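Local coordinates for protein xyloglucan-specific endo-beta-1,4-glucanase GH12 (Aspergillus niveus, PDB 4NPR) that probably hydrolyses internal beta-1,4-glucosidic linkages of xyloglucan with retention of configuration, as a family 12 glycoside hydrolase, at residues A[43-48]-A[54-59]; A[171-176]-A[180-185]. One frame throughout, in Å; residues are numbered along the deposited sequence.

Contact 1: residues A[43-48]-A[54-59]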
# COMPACT_ATOMS: atom_id res chain seq x y z
N ASN A 43 8.29 -9.19 -3.22
CA ASN A 43 7.80 -10.11 -2.19
C ASN A 43 7.99 -9.41 -0.82
O ASN A 43 7.04 -9.31 -0.02
CB ASN A 43 8.59 -11.43 -2.29
CG ASN A 43 7.87 -12.62 -1.70
OD1 ASN A 43 6.67 -12.73 -1.73
ND2 ASN A 43 8.63 -13.55 -1.21
N ASN A 44 9.20 -8.90 -0.55
CA ASN A 44 9.43 -7.95 0.56
C ASN A 44 8.91 -8.50 1.90
O ASN A 44 8.01 -7.95 2.52
CB ASN A 44 8.80 -6.60 0.18
CG ASN A 44 9.03 -5.50 1.21
OD1 ASN A 44 10.01 -5.48 1.91
ND2 ASN A 44 8.10 -4.57 1.28
N LEU A 45 9.51 -9.59 2.35
CA LEU A 45 9.13 -10.23 3.59
C LEU A 45 9.85 -9.59 4.80
O LEU A 45 10.35 -10.25 5.69
CB LEU A 45 9.48 -11.72 3.50
CG LEU A 45 8.87 -12.47 2.32
CD1 LEU A 45 9.03 -13.97 2.47
CD2 LEU A 45 7.40 -12.13 2.24
N TRP A 46 9.89 -8.27 4.83
CA TRP A 46 10.71 -7.57 5.82
C TRP A 46 10.42 -8.00 7.27
O TRP A 46 11.29 -7.90 8.13
CB TRP A 46 10.55 -6.06 5.64
CG TRP A 46 9.21 -5.51 5.97
CD1 TRP A 46 8.20 -5.25 5.10
CD2 TRP A 46 8.72 -5.12 7.27
NE1 TRP A 46 7.11 -4.72 5.77
CE2 TRP A 46 7.41 -4.64 7.10
CE3 TRP A 46 9.26 -5.14 8.55
CZ2 TRP A 46 6.64 -4.16 8.15
CZ3 TRP A 46 8.51 -4.65 9.60
CH2 TRP A 46 7.21 -4.17 9.39
N GLY A 47 9.22 -8.52 7.54
CA GLY A 47 8.80 -8.75 8.87
C GLY A 47 8.73 -10.20 9.23
O GLY A 47 8.11 -10.50 10.26
N GLN A 48 9.32 -11.08 8.40
CA GLN A 48 9.44 -12.54 8.67
C GLN A 48 9.83 -12.87 10.07
O GLN A 48 9.34 -13.85 10.61
CB GLN A 48 10.62 -13.15 7.93
CG GLN A 48 10.46 -13.46 6.47
CD GLN A 48 11.43 -14.51 5.99
OE1 GLN A 48 12.62 -14.45 6.30
NE2 GLN A 48 10.92 -15.49 5.22
N GLY A 54 5.56 -19.70 9.07
CA GLY A 54 4.91 -19.25 7.83
C GLY A 54 5.84 -19.01 6.64
O GLY A 54 7.06 -19.10 6.75
N SER A 55 5.26 -18.69 5.50
CA SER A 55 6.06 -18.26 4.36
C SER A 55 5.14 -17.55 3.38
O SER A 55 3.95 -17.41 3.65
CB SER A 55 6.81 -19.43 3.72
OG SER A 55 5.96 -20.47 3.22
N GLN A 56 5.70 -17.09 2.27
CA GLN A 56 4.92 -16.33 1.31
C GLN A 56 5.64 -16.26 -0.01
O GLN A 56 6.81 -15.96 -0.02
CB GLN A 56 4.71 -14.90 1.83
CG GLN A 56 4.16 -13.89 0.83
CD GLN A 56 3.71 -12.65 1.53
OE1 GLN A 56 3.86 -12.53 2.76
NE2 GLN A 56 3.15 -11.69 0.77
N CYS A 57 4.88 -16.50 -1.09
CA CYS A 57 5.34 -16.44 -2.49
C CYS A 57 4.47 -15.50 -3.31
O CYS A 57 3.24 -15.47 -3.19
CB CYS A 57 5.27 -17.82 -3.16
SG CYS A 57 6.20 -19.09 -2.26
N THR A 58 5.13 -14.74 -4.16
CA THR A 58 4.48 -13.72 -4.96
C THR A 58 4.60 -14.12 -6.43
O THR A 58 5.61 -14.66 -6.86
CB THR A 58 5.14 -12.36 -4.66
OG1 THR A 58 4.70 -11.94 -3.38
CG2 THR A 58 4.76 -11.29 -5.64
N THR A 59 3.56 -13.87 -7.22
CA THR A 59 3.60 -14.26 -8.65
C THR A 59 3.18 -13.15 -9.57
O THR A 59 2.12 -12.61 -9.47
CB THR A 59 2.68 -15.48 -8.92
OG1 THR A 59 3.09 -16.59 -8.11
CG2 THR A 59 2.69 -15.89 -10.44
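Asn43 meets strand 53-64 with both ends of its side-chain amide. It stands at the start of the loop between strands 39-42 and 53-64, which belong to the two different sheets of the GH12 beta-jelly roll. The loop that crosses between the sheets thus folds back onto the strand it leads into.

Two hydrogen bonds cross the contact. Thr58 OG1 donates to Asn43 OD1 at 2.7 Å, tilted 21° from the carbonyl plane. Asn43 ND2 gives a nearly straight bond to the backbone O of Gln56, with an N-H...O angle of 165°. That oxygen lies in the amide plane of Asn43, but the nitrogen sits above the Gln56 carbonyl plane. The two bonds together restrict rotation of the amide. Asn43 ND2 also bonds Asp29 O, and Thr58 OG1 pairs with Thr72 OG1, so Asn43 ND2 and Thr58 OG1 each have a second partner.

The remaining contact is van der Waals packing of Leu45 on Gln56. Leu45 lies at the centre of an inverse gamma turn and opens a type I turn that ends at Gln48. Its CB is directed toward the strand, and its side chain crosses that of Gln56 at a slant. The Gln56 chain is extended, with CG anti to the backbone N (chi1 168°), which carries its amide past Leu45. Ser85 OG and Trp76 NE1 bond Gln56 OE1, and Thr72 OG1 bonds NE2, which holds the amide at both ends. Cys57 turns away from the loop to its disulfide with Cys28. The Leu45 methyl CD2 rests 3.9 Å from Gln56 CB and 3.6 Å from Gln56 OE1.

Contact 2: residues A[171-176]-A[180-185]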
# COMPACT_ATOMS: atom_id res chain seq x y z
N LEU A 171 -9.44 8.53 9.31
CA LEU A 171 -8.06 8.99 9.15
C LEU A 171 -7.26 8.88 10.44
O LEU A 171 -7.67 9.41 11.45
CB LEU A 171 -8.02 10.44 8.65
CG LEU A 171 -6.58 11.01 8.51
CD1 LEU A 171 -5.77 10.11 7.58
CD2 LEU A 171 -6.54 12.45 8.00
N TYR A 172 -6.08 8.29 10.35
CA TYR A 172 -5.18 8.09 11.45
C TYR A 172 -3.85 8.77 11.22
O TYR A 172 -3.38 8.87 10.09
CB TYR A 172 -4.95 6.59 11.61
CG TYR A 172 -6.22 5.88 11.88
CD1 TYR A 172 -6.69 5.77 13.18
CD2 TYR A 172 -6.98 5.40 10.86
CE1 TYR A 172 -7.89 5.17 13.46
CE2 TYR A 172 -8.19 4.80 11.11
CZ TYR A 172 -8.66 4.66 12.41
OH TYR A 172 -9.92 4.06 12.66
N LEU A 173 -3.21 9.17 12.31
CA LEU A 173 -1.88 9.71 12.25
C LEU A 173 -0.98 9.21 13.38
O LEU A 173 -1.37 9.19 14.54
CB LEU A 173 -1.97 11.22 12.32
CG LEU A 173 -0.68 12.04 12.50
CD1 LEU A 173 0.23 11.82 11.30
CD2 LEU A 173 -1.08 13.50 12.64
N GLY A 174 0.24 8.86 13.04
CA GLY A 174 1.21 8.44 14.05
C GLY A 174 2.58 8.31 13.44
O GLY A 174 2.71 8.22 12.23
N PRO A 175 3.61 8.30 14.27
CA PRO A 175 4.95 8.07 13.76
C PRO A 175 5.30 6.58 13.64
O PRO A 175 4.77 5.76 14.40
CB PRO A 175 5.82 8.70 14.84
CG PRO A 175 5.05 8.42 16.12
CD PRO A 175 3.61 8.63 15.71
N ASN A 176 6.21 6.26 12.72
CA ASN A 176 6.79 4.93 12.60
C ASN A 176 8.09 5.13 11.86
O ASN A 176 8.22 6.05 11.02
CB ASN A 176 5.86 4.02 11.81
CG ASN A 176 6.25 2.55 11.84
OD1 ASN A 176 6.91 2.07 12.75
ND2 ASN A 176 5.82 1.83 10.81
N GLN A 180 6.39 10.42 9.75
CA GLN A 180 4.99 10.52 10.20
C GLN A 180 4.06 9.79 9.17
O GLN A 180 4.21 9.95 7.97
CB GLN A 180 4.60 11.99 10.37
CG GLN A 180 5.58 12.83 11.21
CD GLN A 180 5.75 12.33 12.64
OE1 GLN A 180 4.76 11.99 13.33
NE2 GLN A 180 7.01 12.28 13.10
N VAL A 181 3.12 8.99 9.65
CA VAL A 181 2.27 8.19 8.76
C VAL A 181 0.84 8.63 8.94
O VAL A 181 0.32 8.51 10.04
CB VAL A 181 2.38 6.66 9.05
CG1 VAL A 181 1.50 5.85 8.12
CG2 VAL A 181 3.84 6.20 8.93
N TYR A 182 0.25 9.15 7.86
CA TYR A 182 -1.18 9.33 7.72
C TYR A 182 -1.76 8.10 7.05
O TYR A 182 -1.29 7.70 6.01
CB TYR A 182 -1.48 10.49 6.83
CG TYR A 182 -1.23 11.85 7.47
CD1 TYR A 182 -2.12 12.38 8.42
CD2 TYR A 182 -0.14 12.62 7.09
CE1 TYR A 182 -1.88 13.60 9.03
CE2 TYR A 182 0.08 13.87 7.66
CZ TYR A 182 -0.78 14.34 8.64
OH TYR A 182 -0.53 15.55 9.20
N SER A 183 -2.81 7.52 7.66
CA SER A 183 -3.49 6.34 7.12
C SER A 183 -4.98 6.57 6.94
O SER A 183 -5.69 6.84 7.90
CB SER A 183 -3.28 5.13 8.02
OG SER A 183 -1.95 4.69 7.95
N PHE A 184 -5.43 6.44 5.69
CA PHE A 184 -6.83 6.58 5.34
C PHE A 184 -7.35 5.17 5.30
O PHE A 184 -6.89 4.36 4.52
CB PHE A 184 -6.99 7.23 3.97
CG PHE A 184 -6.55 8.66 3.92
CD1 PHE A 184 -5.22 8.98 3.83
CD2 PHE A 184 -7.48 9.69 3.92
CE1 PHE A 184 -4.82 10.30 3.79
CE2 PHE A 184 -7.09 11.01 3.87
CZ PHE A 184 -5.75 11.31 3.81
N VAL A 185 -8.29 4.86 6.17
CA VAL A 185 -8.80 3.52 6.27
C VAL A 185 -10.27 3.54 5.89
O VAL A 185 -11.10 4.16 6.61
CB VAL A 185 -8.65 2.97 7.69
CG1 VAL A 185 -9.26 1.57 7.76
CG2 VAL A 185 -7.18 2.98 8.13
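Leu171 to Pro175 pair in antiparallel register with Phe184 to Gln180, and the short strand axes approach to 4.5 Å with 149° between their directions. This is the beta hairpin of strands 167-176 and 179-186, near one end of the larger sheet of the jelly roll. Tyr172 with Ser183 and Gly174 with Val181 are the hydrogen-bonded pairs. In the first, Ser183 N reaches Tyr172 O at 2.8 Å and Tyr172 N reaches Ser183 O at 2.9 Å. In the second, Val181 N to Gly174 O is 2.7 Å. CA-H...O contacts from Leu171, Leu173 and Tyr182 add to the ladder.

One face carries Leu171, Leu173, Pro175, Gln180, Tyr182 and Phe184. Two CH-pi contacts form here, each by a leucine methyl on the ring of its non-hydrogen-bonded partner. Leu173 and Tyr182 run side by side. Leu173 CD1 lies 3.7 Å from the centroid of the Tyr182 ring, over one face and shifted toward the rim. Helix 198-207 packs on this side through Tyr203 and Leu204, and Phe200 meets Phe184 edge-to-face. Nearer the turn, the bent chain of Gln180 brings OE1 to 3.8 Å from Pro175 CB.

The other face holds Tyr172, Val181 and Ser183. Val181 and Ser183 touch Met140 of neighbouring strand 137-146. The Tyr172 ring has Ser183 O at its edge, near the ring plane, and CE2 is 3.6 Å from Val185 CG2.

With CG of Leu171 anti to the backbone N (chi1 178°), the branch leans toward the partner strand, and CD1 lies over the centre of the Phe184 ring, 3.8 Å from the centroid and 3° off the normal.

Overall arrangement
Contact 1 and contact 2 lie in different parts of the same jelly roll and share no strand. Their centres are 24 Å apart, and their nearest atoms are about 6 Å apart without touching. Contact 1 is buried and joins a loop to a strand of the six-stranded sheet. No backbone-to-backbone hydrogen bond spans it; both of its hydrogen bonds use side-chain groups of Asn43. Contact 2 is a hairpin within the other sheet, held by main-chain bonds, with leucine-aromatic contacts on one face. It is only partly buried: its leucine-aromatic face meets helix 198-207, while residues near the turn are exposed. The hairpin also buries more surface, 597 against 221 Å².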